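Beta sliding clamp (Caulobacter crescentus, PDB 5WCE) probably forms a head-to-tail homodimeric ring around DNA that tethers DNA polymerases and other replication proteins, giving them processivity. Local coordinates at residues A[52-57]-A[123-128]; A[22-27]-A[58-63]; A[296-301]-A[321-326]; A[328-333]-A[351-356]; A[167-172]-A[255-260]. All blocks are in the same frame, centred on the assembly; numbering follows the deposited sequence. Where two conformers were deposited one is given.

Contact 1: A[52-57]-A[123-128]; sequences SATDLD and DFPVMS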
# COMPACT_ATOMS: atom_id res chain seq x y z
N SER A 52 -7.33 -26.53 9.40
CA SER A 52 -7.00 -26.83 8.00
C SER A 52 -7.71 -25.83 7.08
O SER A 52 -8.88 -25.46 7.31
CB SER A 52 -7.36 -28.29 7.72
OG SER A 52 -7.26 -28.54 6.36
N ALA A 53 -7.00 -25.34 6.07
CA ALA A 53 -7.62 -24.55 5.03
C ALA A 53 -7.02 -24.93 3.69
O ALA A 53 -5.88 -25.41 3.62
CB ALA A 53 -7.45 -23.07 5.31
N THR A 54 -7.79 -24.72 2.65
CA THR A 54 -7.35 -25.11 1.29
C THR A 54 -7.93 -24.26 0.18
O THR A 54 -9.00 -23.66 0.32
CB THR A 54 -7.77 -26.58 1.03
OG1 THR A 54 -7.15 -27.09 -0.16
CG2 THR A 54 -9.28 -26.74 0.91
N ASP A 55 -7.23 -24.25 -0.96
CA ASP A 55 -7.77 -23.69 -2.19
C ASP A 55 -7.88 -24.77 -3.26
O ASP A 55 -7.98 -24.46 -4.48
CB ASP A 55 -6.93 -22.52 -2.65
CG ASP A 55 -5.51 -22.93 -3.07
OD1 ASP A 55 -5.21 -24.18 -3.06
OD2 ASP A 55 -4.75 -22.02 -3.44
N LEU A 56 -7.84 -26.02 -2.82
CA LEU A 56 -7.85 -27.21 -3.69
C LEU A 56 -6.48 -27.57 -4.29
O LEU A 56 -6.21 -28.76 -4.44
CB LEU A 56 -8.93 -27.23 -4.79
CG LEU A 56 -10.40 -27.04 -4.35
CD1 LEU A 56 -11.30 -26.89 -5.54
CD2 LEU A 56 -10.83 -28.19 -3.46
N ASP A 57 -5.64 -26.60 -4.60
CA ASP A 57 -4.26 -26.89 -5.03
C ASP A 57 -3.35 -27.21 -3.87
O ASP A 57 -2.47 -28.08 -3.96
CB ASP A 57 -3.69 -25.72 -5.83
CG ASP A 57 -4.41 -25.53 -7.16
OD1 ASP A 57 -4.77 -26.53 -7.83
OD2 ASP A 57 -4.67 -24.39 -7.51
N ASP A 123 -18.04 -32.24 4.07
CA ASP A 123 -17.94 -31.67 2.74
C ASP A 123 -16.60 -30.97 2.52
O ASP A 123 -16.40 -30.43 1.48
CB ASP A 123 -19.10 -30.70 2.47
CG ASP A 123 -20.44 -31.39 2.46
OD1 ASP A 123 -20.55 -32.49 1.86
OD2 ASP A 123 -21.39 -30.82 3.03
N PHE A 124 -15.74 -30.93 3.53
CA PHE A 124 -14.49 -30.21 3.44
C PHE A 124 -13.50 -31.10 2.64
O PHE A 124 -13.43 -32.29 2.90
CB PHE A 124 -13.92 -29.93 4.81
CG PHE A 124 -12.85 -28.93 4.80
CD1 PHE A 124 -13.18 -27.59 4.71
CD2 PHE A 124 -11.51 -29.30 4.82
CE1 PHE A 124 -12.19 -26.64 4.66
CE2 PHE A 124 -10.53 -28.33 4.78
CZ PHE A 124 -10.87 -26.99 4.68
N PRO A 125 -12.76 -30.51 1.68
CA PRO A 125 -11.90 -31.40 0.86
C PRO A 125 -10.78 -32.07 1.65
O PRO A 125 -10.31 -31.58 2.65
CB PRO A 125 -11.30 -30.50 -0.20
CG PRO A 125 -11.95 -29.15 -0.02
CD PRO A 125 -12.79 -29.12 1.21
N VAL A 126 -10.35 -33.23 1.17
CA VAL A 126 -9.37 -34.09 1.80
C VAL A 126 -8.19 -34.01 0.85
O VAL A 126 -8.35 -34.22 -0.34
CB VAL A 126 -9.91 -35.52 1.84
CG1 VAL A 126 -8.83 -36.54 2.24
CG2 VAL A 126 -11.14 -35.54 2.75
N MET A 127 -7.04 -33.59 1.35
CA MET A 127 -5.81 -33.59 0.55
C MET A 127 -5.05 -34.85 0.95
O MET A 127 -4.66 -34.98 2.10
CB MET A 127 -5.00 -32.35 0.87
CG MET A 127 -3.55 -32.40 0.37
SD MET A 127 -3.43 -32.05 -1.38
CE MET A 127 -3.78 -30.32 -1.48
N SER A 128 -4.82 -35.76 0.01
CA SER A 128 -4.16 -37.02 0.36
C SER A 128 -2.65 -36.79 0.28
O SER A 128 -2.18 -36.02 -0.58
CB SER A 128 -4.61 -38.13 -0.57
OG SER A 128 -4.32 -37.75 -1.90

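Contact 2: A[22-27]-A[58-63]; sequences GHVQSV and MEIIDE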
# COMPACT_ATOMS: atom_id res chain seq x y z
N GLY A 22 -3.86 -17.35 11.82
CA GLY A 22 -3.01 -16.53 10.97
C GLY A 22 -2.19 -17.38 10.00
O GLY A 22 -2.07 -17.05 8.86
N HIS A 23 -1.65 -18.48 10.47
CA HIS A 23 -0.94 -19.38 9.59
C HIS A 23 -1.77 -20.02 8.47
O HIS A 23 -1.26 -20.17 7.35
CB HIS A 23 -0.33 -20.53 10.38
CG HIS A 23 0.89 -20.16 11.15
ND1 HIS A 23 1.32 -20.88 12.24
CD2 HIS A 23 1.78 -19.16 10.98
CE1 HIS A 23 2.41 -20.31 12.74
NE2 HIS A 23 2.72 -19.29 11.97
N VAL A 24 -2.98 -20.48 8.78
CA VAL A 24 -3.75 -21.21 7.77
C VAL A 24 -4.61 -20.31 6.85
O VAL A 24 -4.87 -20.68 5.72
CB VAL A 24 -4.66 -22.33 8.35
CG1 VAL A 24 -3.84 -23.29 9.20
CG2 VAL A 24 -5.86 -21.74 9.09
N GLN A 25 -5.08 -19.18 7.34
CA GLN A 25 -6.09 -18.43 6.61
C GLN A 25 -5.57 -17.77 5.32
O GLN A 25 -6.36 -17.47 4.44
CB GLN A 25 -6.72 -17.41 7.50
CG GLN A 25 -5.85 -16.22 7.84
CD GLN A 25 -6.21 -15.03 7.02
OE1 GLN A 25 -7.40 -14.66 6.94
NE2 GLN A 25 -5.21 -14.41 6.38
N SER A 26 -4.25 -17.58 5.25
CA SER A 26 -3.56 -17.04 4.03
C SER A 26 -3.89 -17.76 2.73
O SER A 26 -3.91 -17.11 1.68
CB SER A 26 -2.01 -17.11 4.22
OG SER A 26 -1.63 -16.56 5.48
N VAL A 27 -4.16 -19.07 2.75
CA VAL A 27 -4.45 -19.80 1.53
C VAL A 27 -5.79 -19.47 0.96
O VAL A 27 -6.03 -19.68 -0.24
CB VAL A 27 -4.32 -21.36 1.71
CG1 VAL A 27 -5.43 -21.94 2.56
CG2 VAL A 27 -4.31 -22.11 0.34
N MET A 58 -3.56 -26.52 -2.76
CA MET A 58 -2.76 -26.70 -1.58
C MET A 58 -3.59 -26.61 -0.31
O MET A 58 -4.71 -26.04 -0.32
CB MET A 58 -1.64 -25.71 -1.54
CG MET A 58 -2.08 -24.29 -1.16
SD MET A 58 -0.84 -23.02 -1.51
CE MET A 58 -1.20 -22.99 -3.26
N GLU A 59 -3.03 -27.21 0.74
CA GLU A 59 -3.69 -27.27 2.04
C GLU A 59 -2.69 -26.82 3.08
O GLU A 59 -1.55 -27.32 3.09
CB GLU A 59 -4.13 -28.69 2.36
CG GLU A 59 -4.76 -28.87 3.74
CD GLU A 59 -4.86 -30.34 4.10
OE1 GLU A 59 -5.95 -30.86 4.01
OE2 GLU A 59 -3.80 -30.96 4.35
N ILE A 60 -3.10 -25.92 3.96
CA ILE A 60 -2.27 -25.59 5.11
C ILE A 60 -2.97 -26.16 6.33
O ILE A 60 -4.21 -25.97 6.46
CB ILE A 60 -2.08 -24.08 5.30
CG1 ILE A 60 -1.56 -23.40 4.02
CG2 ILE A 60 -1.14 -23.83 6.44
CD1 ILE A 60 -1.36 -21.88 4.11
N ILE A 61 -2.20 -26.81 7.19
CA ILE A 61 -2.70 -27.35 8.48
C ILE A 61 -1.86 -26.74 9.60
O ILE A 61 -0.66 -26.40 9.39
CB ILE A 61 -2.68 -28.90 8.53
CG1 ILE A 61 -3.51 -29.49 7.36
CG2 ILE A 61 -3.29 -29.47 9.81
CD1 ILE A 61 -3.66 -31.00 7.38
N ASP A 62 -2.46 -26.60 10.78
CA ASP A 62 -1.74 -26.14 11.94
C ASP A 62 -2.43 -26.65 13.17
O ASP A 62 -3.55 -27.22 13.09
CB ASP A 62 -1.56 -24.62 11.90
CG ASP A 62 -0.42 -24.09 12.83
OD1 ASP A 62 0.36 -24.84 13.44
OD2 ASP A 62 -0.35 -22.87 13.01
N GLU A 63 -1.74 -26.61 14.30
CA GLU A 63 -2.31 -27.12 15.54
C GLU A 63 -1.95 -26.18 16.67
O GLU A 63 -0.90 -25.55 16.65
CB GLU A 63 -1.88 -28.56 15.83
CG GLU A 63 -0.41 -28.77 16.00
CD GLU A 63 -0.01 -30.14 16.54
OE1 GLU A 63 -0.79 -31.13 16.45
OE2 GLU A 63 1.09 -30.20 17.14

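Contact 3: A[296-301]-A[321-326]; sequences LAVEPG and VDYDGE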
# COMPACT_ATOMS: atom_id res chain seq x y z
N LEU A 296 22.24 -0.97 -24.20
CA LEU A 296 23.58 -0.99 -23.62
C LEU A 296 24.53 -0.97 -24.82
O LEU A 296 24.59 -1.95 -25.60
CB LEU A 296 23.85 -2.27 -22.82
CG LEU A 296 23.30 -2.45 -21.40
CD1 LEU A 296 21.78 -2.30 -21.40
CD2 LEU A 296 23.71 -3.79 -20.80
N ALA A 297 25.21 0.17 -25.03
CA ALA A 297 26.24 0.27 -26.04
C ALA A 297 27.57 0.00 -25.32
O ALA A 297 28.05 0.82 -24.52
CB ALA A 297 26.20 1.64 -26.70
N VAL A 298 28.10 -1.19 -25.54
CA VAL A 298 29.26 -1.72 -24.84
C VAL A 298 30.48 -1.49 -25.73
O VAL A 298 30.47 -1.78 -26.93
CB VAL A 298 29.07 -3.25 -24.54
CG1 VAL A 298 30.20 -3.81 -23.74
CG2 VAL A 298 27.77 -3.48 -23.77
N GLU A 299 31.52 -0.96 -25.11
CA GLU A 299 32.82 -0.78 -25.73
C GLU A 299 33.89 -0.93 -24.67
O GLU A 299 33.58 -0.90 -23.48
CB GLU A 299 32.89 0.63 -26.39
CG GLU A 299 32.80 1.77 -25.39
CD GLU A 299 32.78 3.17 -26.05
OE1 GLU A 299 33.81 3.54 -26.63
OE2 GLU A 299 31.74 3.86 -25.96
N PRO A 300 35.19 -1.01 -25.07
CA PRO A 300 36.21 -1.06 -24.03
C PRO A 300 36.06 0.05 -23.02
O PRO A 300 35.85 1.23 -23.38
CB PRO A 300 37.52 -0.94 -24.83
CG PRO A 300 37.20 -1.67 -26.11
CD PRO A 300 35.74 -1.34 -26.40
N GLY A 301 36.10 -0.30 -21.75
CA GLY A 301 35.95 0.67 -20.67
C GLY A 301 34.57 1.20 -20.29
O GLY A 301 34.47 1.91 -19.29
N VAL A 321 33.12 0.53 -17.00
CA VAL A 321 33.09 -0.91 -16.71
C VAL A 321 34.45 -1.49 -17.10
O VAL A 321 35.23 -0.84 -17.78
CB VAL A 321 31.96 -1.69 -17.42
CG1 VAL A 321 30.59 -1.08 -17.10
CG2 VAL A 321 32.22 -1.76 -18.94
N ASP A 322 34.70 -2.71 -16.61
CA ASP A 322 35.88 -3.47 -16.94
C ASP A 322 35.59 -4.41 -18.12
O ASP A 322 35.00 -5.53 -17.93
CB ASP A 322 36.29 -4.27 -15.71
CG ASP A 322 37.70 -4.83 -15.80
OD1 ASP A 322 38.42 -4.57 -16.75
OD2 ASP A 322 38.15 -5.44 -14.81
N TYR A 323 36.04 -4.00 -19.31
CA TYR A 323 35.86 -4.74 -20.56
C TYR A 323 36.88 -4.33 -21.62
O TYR A 323 37.10 -3.14 -21.78
CB TYR A 323 34.44 -4.50 -21.08
CG TYR A 323 34.11 -5.17 -22.37
CD1 TYR A 323 34.01 -6.55 -22.44
CD2 TYR A 323 33.89 -4.45 -23.56
CE1 TYR A 323 33.70 -7.20 -23.62
CE2 TYR A 323 33.61 -5.10 -24.75
CZ TYR A 323 33.48 -6.48 -24.78
OH TYR A 323 33.17 -7.18 -25.96
N ASP A 324 37.43 -5.27 -22.38
CA ASP A 324 38.32 -4.89 -23.48
C ASP A 324 38.11 -5.68 -24.75
O ASP A 324 39.07 -5.89 -25.55
CB ASP A 324 39.80 -5.00 -23.05
CG ASP A 324 40.76 -4.13 -23.92
OD1 ASP A 324 40.34 -3.12 -24.52
OD2 ASP A 324 41.95 -4.44 -23.98
N GLY A 325 36.90 -6.11 -24.98
CA GLY A 325 36.57 -6.82 -26.22
C GLY A 325 36.03 -5.93 -27.32
O GLY A 325 36.16 -4.69 -27.30
N GLU A 326 35.38 -6.58 -28.27
CA GLU A 326 34.78 -5.94 -29.40
C GLU A 326 33.58 -5.11 -28.91
O GLU A 326 32.91 -5.52 -27.99
CB GLU A 326 34.30 -7.03 -30.38
CG GLU A 326 33.78 -6.49 -31.68
CD GLU A 326 33.22 -7.56 -32.61
OE1 GLU A 326 33.43 -8.77 -32.35
OE2 GLU A 326 32.60 -7.12 -33.63

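Contact 4: A[328-333]-A[351-356]; sequences FEIGFN and FRFADP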
# COMPACT_ATOMS: atom_id res chain seq x y z
N PHE A 328 29.76 -3.70 -29.02
CA PHE A 328 28.50 -4.19 -29.51
C PHE A 328 27.39 -3.44 -28.80
O PHE A 328 27.66 -2.77 -27.81
CB PHE A 328 28.36 -5.70 -29.28
CG PHE A 328 28.39 -6.10 -27.87
CD1 PHE A 328 29.58 -6.30 -27.22
CD2 PHE A 328 27.21 -6.31 -27.18
CE1 PHE A 328 29.63 -6.72 -25.91
CE2 PHE A 328 27.23 -6.75 -25.85
CZ PHE A 328 28.42 -6.91 -25.20
N GLU A 329 26.16 -3.59 -29.31
CA GLU A 329 24.97 -2.99 -28.74
C GLU A 329 23.96 -4.11 -28.46
O GLU A 329 23.81 -5.03 -29.26
CB GLU A 329 24.40 -1.94 -29.67
CG GLU A 329 25.35 -0.76 -29.93
CD GLU A 329 26.40 -1.07 -31.04
OE1 GLU A 329 25.99 -1.47 -32.16
OE2 GLU A 329 27.63 -0.89 -30.79
N ILE A 330 23.31 -4.06 -27.30
CA ILE A 330 22.34 -5.08 -26.91
C ILE A 330 21.28 -4.37 -26.08
O ILE A 330 21.60 -3.40 -25.36
CB ILE A 330 23.06 -6.22 -26.15
CG1 ILE A 330 22.18 -7.47 -26.01
CG2 ILE A 330 23.58 -5.78 -24.79
CD1 ILE A 330 22.94 -8.66 -25.44
N GLY A 331 20.06 -4.87 -26.18
CA GLY A 331 18.92 -4.32 -25.45
C GLY A 331 18.38 -5.31 -24.43
O GLY A 331 18.31 -6.55 -24.70
N PHE A 332 17.92 -4.79 -23.29
CA PHE A 332 17.23 -5.59 -22.29
C PHE A 332 16.00 -4.83 -21.75
O PHE A 332 15.93 -3.62 -21.83
CB PHE A 332 18.10 -5.93 -21.10
CG PHE A 332 19.29 -6.78 -21.43
CD1 PHE A 332 19.12 -8.08 -21.91
CD2 PHE A 332 20.56 -6.32 -21.20
CE1 PHE A 332 20.19 -8.87 -22.23
CE2 PHE A 332 21.65 -7.12 -21.50
CZ PHE A 332 21.46 -8.38 -22.04
N ASN A 333 15.02 -5.59 -21.30
CA ASN A 333 13.92 -5.03 -20.49
C ASN A 333 14.57 -4.51 -19.20
O ASN A 333 15.28 -5.23 -18.49
CB ASN A 333 12.85 -6.12 -20.24
CG ASN A 333 11.68 -5.64 -19.38
OD1 ASN A 333 11.88 -5.21 -18.28
ND2 ASN A 333 10.48 -5.81 -19.87
N PHE A 351 28.99 -10.02 -16.21
CA PHE A 351 28.13 -10.33 -17.34
C PHE A 351 28.95 -11.05 -18.40
O PHE A 351 30.11 -10.64 -18.69
CB PHE A 351 27.59 -9.05 -17.98
CG PHE A 351 26.56 -8.36 -17.18
CD1 PHE A 351 26.91 -7.69 -15.96
CD2 PHE A 351 25.25 -8.30 -17.60
CE1 PHE A 351 25.94 -7.01 -15.24
CE2 PHE A 351 24.30 -7.63 -16.86
CZ PHE A 351 24.64 -7.03 -15.66
N ARG A 352 28.36 -12.08 -18.98
CA ARG A 352 28.97 -12.82 -20.11
C ARG A 352 28.06 -12.78 -21.33
O ARG A 352 26.96 -13.34 -21.32
CB ARG A 352 29.31 -14.25 -19.72
CG ARG A 352 30.11 -14.30 -18.43
CD ARG A 352 30.68 -15.69 -18.18
NE ARG A 352 31.34 -15.72 -16.89
CZ ARG A 352 31.67 -16.83 -16.23
NH1 ARG A 352 31.42 -18.03 -16.74
NH2 ARG A 352 32.28 -16.75 -15.05
N PHE A 353 28.54 -12.15 -22.39
CA PHE A 353 27.78 -11.96 -23.61
C PHE A 353 28.37 -12.78 -24.75
O PHE A 353 29.57 -13.12 -24.73
CB PHE A 353 27.87 -10.48 -24.06
CG PHE A 353 27.41 -9.45 -23.06
CD1 PHE A 353 28.28 -8.90 -22.15
CD2 PHE A 353 26.09 -8.99 -23.08
CE1 PHE A 353 27.86 -7.92 -21.25
CE2 PHE A 353 25.69 -8.00 -22.17
CZ PHE A 353 26.56 -7.47 -21.27
N ALA A 354 27.53 -13.15 -25.69
CA ALA A 354 27.98 -13.75 -26.97
C ALA A 354 27.68 -12.71 -28.05
O ALA A 354 28.43 -11.77 -28.17
CB ALA A 354 27.35 -15.09 -27.22
N ASP A 355 26.62 -12.85 -28.83
CA ASP A 355 26.23 -11.83 -29.81
C ASP A 355 24.99 -11.12 -29.27
O ASP A 355 24.42 -11.56 -28.24
CB ASP A 355 26.02 -12.45 -31.20
CG ASP A 355 25.00 -13.52 -31.21
OD1 ASP A 355 23.81 -13.20 -31.19
OD2 ASP A 355 25.40 -14.70 -31.21
N PRO A 356 24.54 -10.03 -29.95
CA PRO A 356 23.39 -9.30 -29.42
C PRO A 356 22.06 -10.06 -29.45
O PRO A 356 21.11 -9.60 -28.86
CB PRO A 356 23.31 -8.07 -30.32
CG PRO A 356 24.74 -7.83 -30.69
CD PRO A 356 25.28 -9.20 -30.94
O HOH W 1 19.73 -6.65 -28.62

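Contact 5: A[167-172]-A[255-260]; sequences YVHTVN and PDYMRV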
# COMPACT_ATOMS: atom_id res chain seq x y z
N TYR A 167 10.97 -24.94 -10.43
CA TYR A 167 11.39 -26.30 -10.71
C TYR A 167 12.45 -26.72 -9.69
O TYR A 167 13.59 -26.22 -9.73
CB TYR A 167 11.91 -26.45 -12.14
CG TYR A 167 12.32 -27.85 -12.52
CD1 TYR A 167 11.47 -28.93 -12.30
CD2 TYR A 167 13.54 -28.10 -13.13
CE1 TYR A 167 11.83 -30.21 -12.66
CE2 TYR A 167 13.93 -29.38 -13.50
CZ TYR A 167 13.09 -30.42 -13.25
OH TYR A 167 13.46 -31.68 -13.63
N VAL A 168 12.08 -27.64 -8.79
CA VAL A 168 12.94 -28.09 -7.71
C VAL A 168 13.39 -29.48 -8.03
O VAL A 168 12.58 -30.35 -8.25
CB VAL A 168 12.26 -27.98 -6.33
CG1 VAL A 168 13.18 -28.52 -5.26
CG2 VAL A 168 11.82 -26.57 -6.08
N HIS A 169 14.71 -29.67 -8.14
CA HIS A 169 15.32 -30.89 -8.56
C HIS A 169 16.78 -31.00 -8.12
O HIS A 169 17.38 -30.03 -7.67
CB HIS A 169 15.27 -31.03 -10.09
CG HIS A 169 16.00 -29.95 -10.83
ND1 HIS A 169 15.69 -28.61 -10.69
CD2 HIS A 169 17.02 -30.01 -11.71
CE1 HIS A 169 16.51 -27.89 -11.46
NE2 HIS A 169 17.32 -28.72 -12.09
N THR A 170 17.38 -32.18 -8.30
CA THR A 170 18.77 -32.30 -7.99
C THR A 170 19.58 -32.57 -9.26
O THR A 170 19.11 -33.23 -10.16
CB THR A 170 19.05 -33.42 -7.03
OG1 THR A 170 18.58 -34.64 -7.61
CG2 THR A 170 18.39 -33.16 -5.69
N VAL A 171 20.80 -32.08 -9.27
CA VAL A 171 21.74 -32.30 -10.36
C VAL A 171 23.08 -32.78 -9.79
O VAL A 171 23.44 -32.39 -8.67
CB VAL A 171 21.97 -31.06 -11.20
CG1 VAL A 171 20.71 -30.68 -11.93
CG2 VAL A 171 22.48 -29.90 -10.35
N ASN A 172 23.77 -33.63 -10.55
CA ASN A 172 25.08 -34.12 -10.16
C ASN A 172 26.07 -33.23 -10.89
O ASN A 172 26.30 -33.43 -12.06
CB ASN A 172 25.29 -35.62 -10.55
CG ASN A 172 26.74 -36.07 -10.41
OD1 ASN A 172 27.47 -35.50 -9.60
ND2 ASN A 172 27.19 -36.99 -11.28
N PRO A 255 10.95 -27.12 -19.09
CA PRO A 255 11.83 -27.09 -20.26
C PRO A 255 13.28 -27.47 -19.96
O PRO A 255 13.74 -27.39 -18.81
CB PRO A 255 11.72 -25.64 -20.75
CG PRO A 255 11.09 -24.88 -19.64
CD PRO A 255 10.19 -25.87 -18.95
N ASP A 256 13.97 -27.92 -21.00
CA ASP A 256 15.39 -28.22 -20.93
C ASP A 256 16.18 -26.89 -20.78
O ASP A 256 16.83 -26.44 -21.73
CB ASP A 256 15.83 -29.04 -22.17
CG ASP A 256 17.28 -29.55 -22.08
OD1 ASP A 256 17.98 -29.31 -21.07
OD2 ASP A 256 17.74 -30.15 -23.06
N TYR A 257 16.13 -26.31 -19.58
CA TYR A 257 16.75 -25.04 -19.29
C TYR A 257 18.26 -25.08 -19.44
O TYR A 257 18.85 -24.02 -19.71
CB TYR A 257 16.36 -24.52 -17.87
CG TYR A 257 16.99 -25.33 -16.79
CD1 TYR A 257 18.28 -25.07 -16.40
CD2 TYR A 257 16.32 -26.39 -16.19
CE1 TYR A 257 18.91 -25.82 -15.42
CE2 TYR A 257 16.95 -27.14 -15.21
CZ TYR A 257 18.24 -26.85 -14.83
OH TYR A 257 18.88 -27.61 -13.89
N MET A 258 18.89 -26.25 -19.28
CA MET A 258 20.34 -26.35 -19.51
C MET A 258 20.74 -25.85 -20.93
O MET A 258 21.82 -25.30 -21.10
CB MET A 258 20.87 -27.76 -19.20
CG MET A 258 20.84 -28.03 -17.69
SD MET A 258 21.08 -29.74 -17.20
CE MET A 258 20.22 -29.79 -15.64
N ARG A 259 19.82 -25.97 -21.90
CA ARG A 259 20.04 -25.52 -23.29
C ARG A 259 19.99 -24.01 -23.47
O ARG A 259 20.52 -23.46 -24.44
CB ARG A 259 19.01 -26.18 -24.22
N VAL A 260 19.36 -23.34 -22.52
CA VAL A 260 19.16 -21.91 -22.52
C VAL A 260 20.30 -21.19 -21.77
O VAL A 260 20.55 -20.02 -22.01
CB VAL A 260 17.81 -21.57 -21.84
CG1 VAL A 260 17.49 -20.08 -22.00
CG2 VAL A 260 16.68 -22.41 -22.45

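Contact 1: A[52-57]-A[123-128]
T54, whose methyl leans on P125, has its hydroxyl gripped twice: L56 N donates to T54 OG1 over 2.9 Å (153°), and the same hydroxyl is hydrogen-bonded to the backbone carbonyl M58 O. The first bond makes an ST turn. With OG1 anti to the backbone N (chi1 -169°), T54 turns CG2 to the loop, 3.7 Å from P125 CG. L56 CD2 comes to P125 CG at the same separation, its side chain roughly at right angles to the proline, so this ring carbon sits against two methyls. P125 CD in turn lies over one face of the F124 ring. The far end of that ring meets the strand: F124 CZ lies 3.6 Å from S52 O, and F124 CE2 is 3.6 Å from S52 OG. M127, bent at its last two torsions, brings CE to 3.6 Å from D57 O. No hydrogen bond joins 52-57 to 123-128. The arrangement is that of a beta hairpin, strands 48-54 and 58-65, whose ST-turn end is overlaid by the loop leading out of strand 112-116.

Contact 2: A[22-27]-A[58-63]
H23 sends its ring out with CG anti to the carbonyl carbon (chi1 -76°), while D62 holds CG anti to its own backbone N (chi1 -161°), and these two settings bring imidazole and carboxylate together. H23 ND1 donates to D62 OD2 over 2.7 Å at 161°. The acceptor lies in the plane of the imidazole but is itself approached from above the carboxylate plane. D62 is buried, and its other oxygen, OD1, takes a weak bond from E63 N. Further along the helix, V24 CG1 packs 3.9 Å from I60 CG2 and 3.8 Å from D62 CB. I60 fills the middle of the contact, its CD1 3.8 Å from V27 CB and 3.7 Å from H23 O. At the far end V27 CG2 presses on M58 CG at 3.5 Å, tighter than usual for two carbons. Helix 14-25 and the residues that follow it thus lie against strand 58-65, which runs between strands 48-54 and 243-248, and helix 210-220 flanks both segments through L219 beside H23 and K211 and T212 beside M58.

Contact 3: A[296-301]-A[321-326]
Y323, in the loop that follows strand 314-320, packs on V298 and E299 at the end of strand 293-299, where the chain turns into the next strand of a beta hairpin. From CB the ring leaves anti to the backbone N (chi1 179°), which carries it across to the end of the strand, where it crosses V298 at about a right angle. CD2 meets E299 O at 3.6 Å, the carbonyl lying at the edge of the ring. Next to it, CE2 is 3.8 Å from V298 CG1, which makes an off-centre CH-pi contact from one side of the ring plane. On the other side G325 N lies 3.3 Å above the plane, over the ring centre. At the tip, Y323 OH donates to E326 O over 2.6 Å, in the carbonyl plane and on a lone pair, so the loop is folded round its own tyrosine. A leucine in its place would probably leave E326 O without this donor and G325 N without a flat face to rest on. The backbones are tied at G301, whose N donates to Y323 O (154°) and whose O accepts from V321 N (166°), the latter donor standing well above the carbonyl plane. P300 fits into the bend of the loop, with CB 3.6 Å from D324 OD1 and CG 3.4 Å from G325 O. G325 has no room for a side chain: a CB there would come within 2.5 Å of Y323 OH.

Contact 4: A[328-333]-A[351-356]
F353, P356 and F328 supply most of the buried surface. F328 points its edge at the face of F353, an edge-to-face pair with centroids 5.0 Å apart and planes at 61°. F328 CZ does the touching, 3.5 Å from F353 CG and offset toward the rim. The edge of F353 is lined by I330 CD1, 3.9 Å from F353 CD2, and by the rim of F332. An alanine in place of F353 would probably open a gap between the two strands and leave F328 and I330 without the ring they pack on. P356 lies beside the strand backbone: its CB is 3.3 Å from E329 O, and its carbonyl faces I330 CG1. One water bridges the two segments, accepting from G331 N at 3.0 Å and donating to P356 O at 3.3 Å. The strand segments run at 113° with 11.3 Å between their axes. Two beta sheets of the C-terminal domain pack here with strands steeply crossed, 328-333 from one and 348-353 from the other, round a cluster of phenylalanines.

Contact 5: A[167-172]-A[255-260]
Strand 165-173, next to the edge strand 206-209 in a sheet shared by the central and C-terminal domains, meets the connector that leads toward the C-terminal domain through H169 and Y257. H169 NE2 and Y257 OH are 2.6 Å apart in a nearly straight hydrogen bond (162°), with the hydroxyl at the edge of the imidazole and near its plane. The two side chains approach head-on and their rings meet rim to rim, the planes turned by 70°. R180 NH1 also hydrogen-bonds to Y257 OH, so the buried hydroxyl has two partners. H169 reaches it with CG between the backbone N and the carbonyl carbon (chi1 61°), and its ring is steadied on the strand side: Y167 CE2 lies 3.3 Å above one face, over the centre, and H169 ND1 makes a weak bond to Y167 O. In bacterial relatives this connector borders the groove that receives peptides of polymerases and other partners, and segment 255-260 probably lies beside the same site here. Y257 follows D256, the centre of an inverse gamma turn, and begins a helix-like bend in which V260 N hydrogen-bonds to Y257 O. Its ring also touches Y167, with Y257 CE2 4.1 Å from Y167 CD2 and the two side chains at about a right angle. M258, extended beyond CG, runs antiparallel to V171 and brings CE to 3.8 Å from V171 CG1.

Overall arrangement
From the N terminus, contact 2 opens first, at 22-27, and closes at 58-63. Contact 1 opens inside that span, at 52-57, and closes only at 123-128, so the two cross. They touch along neighbouring strands 48-54 and 58-65, where A53 O probably accepts a hydrogen bond from I60 N. Contact 5 follows in series, from strand 165-173 to the connector at 255-260, joining the central domain to the chain entering the C-terminal one. Contacts 3 and 4 close short loops there, one after the other, and share a sheet through strands 293-299 and 328-333. Contacts 4 and 5 also reach one sheet, though their nearest atoms stay about 9 Å apart. The centres of contacts 1 and 3 lie about 55 Å apart.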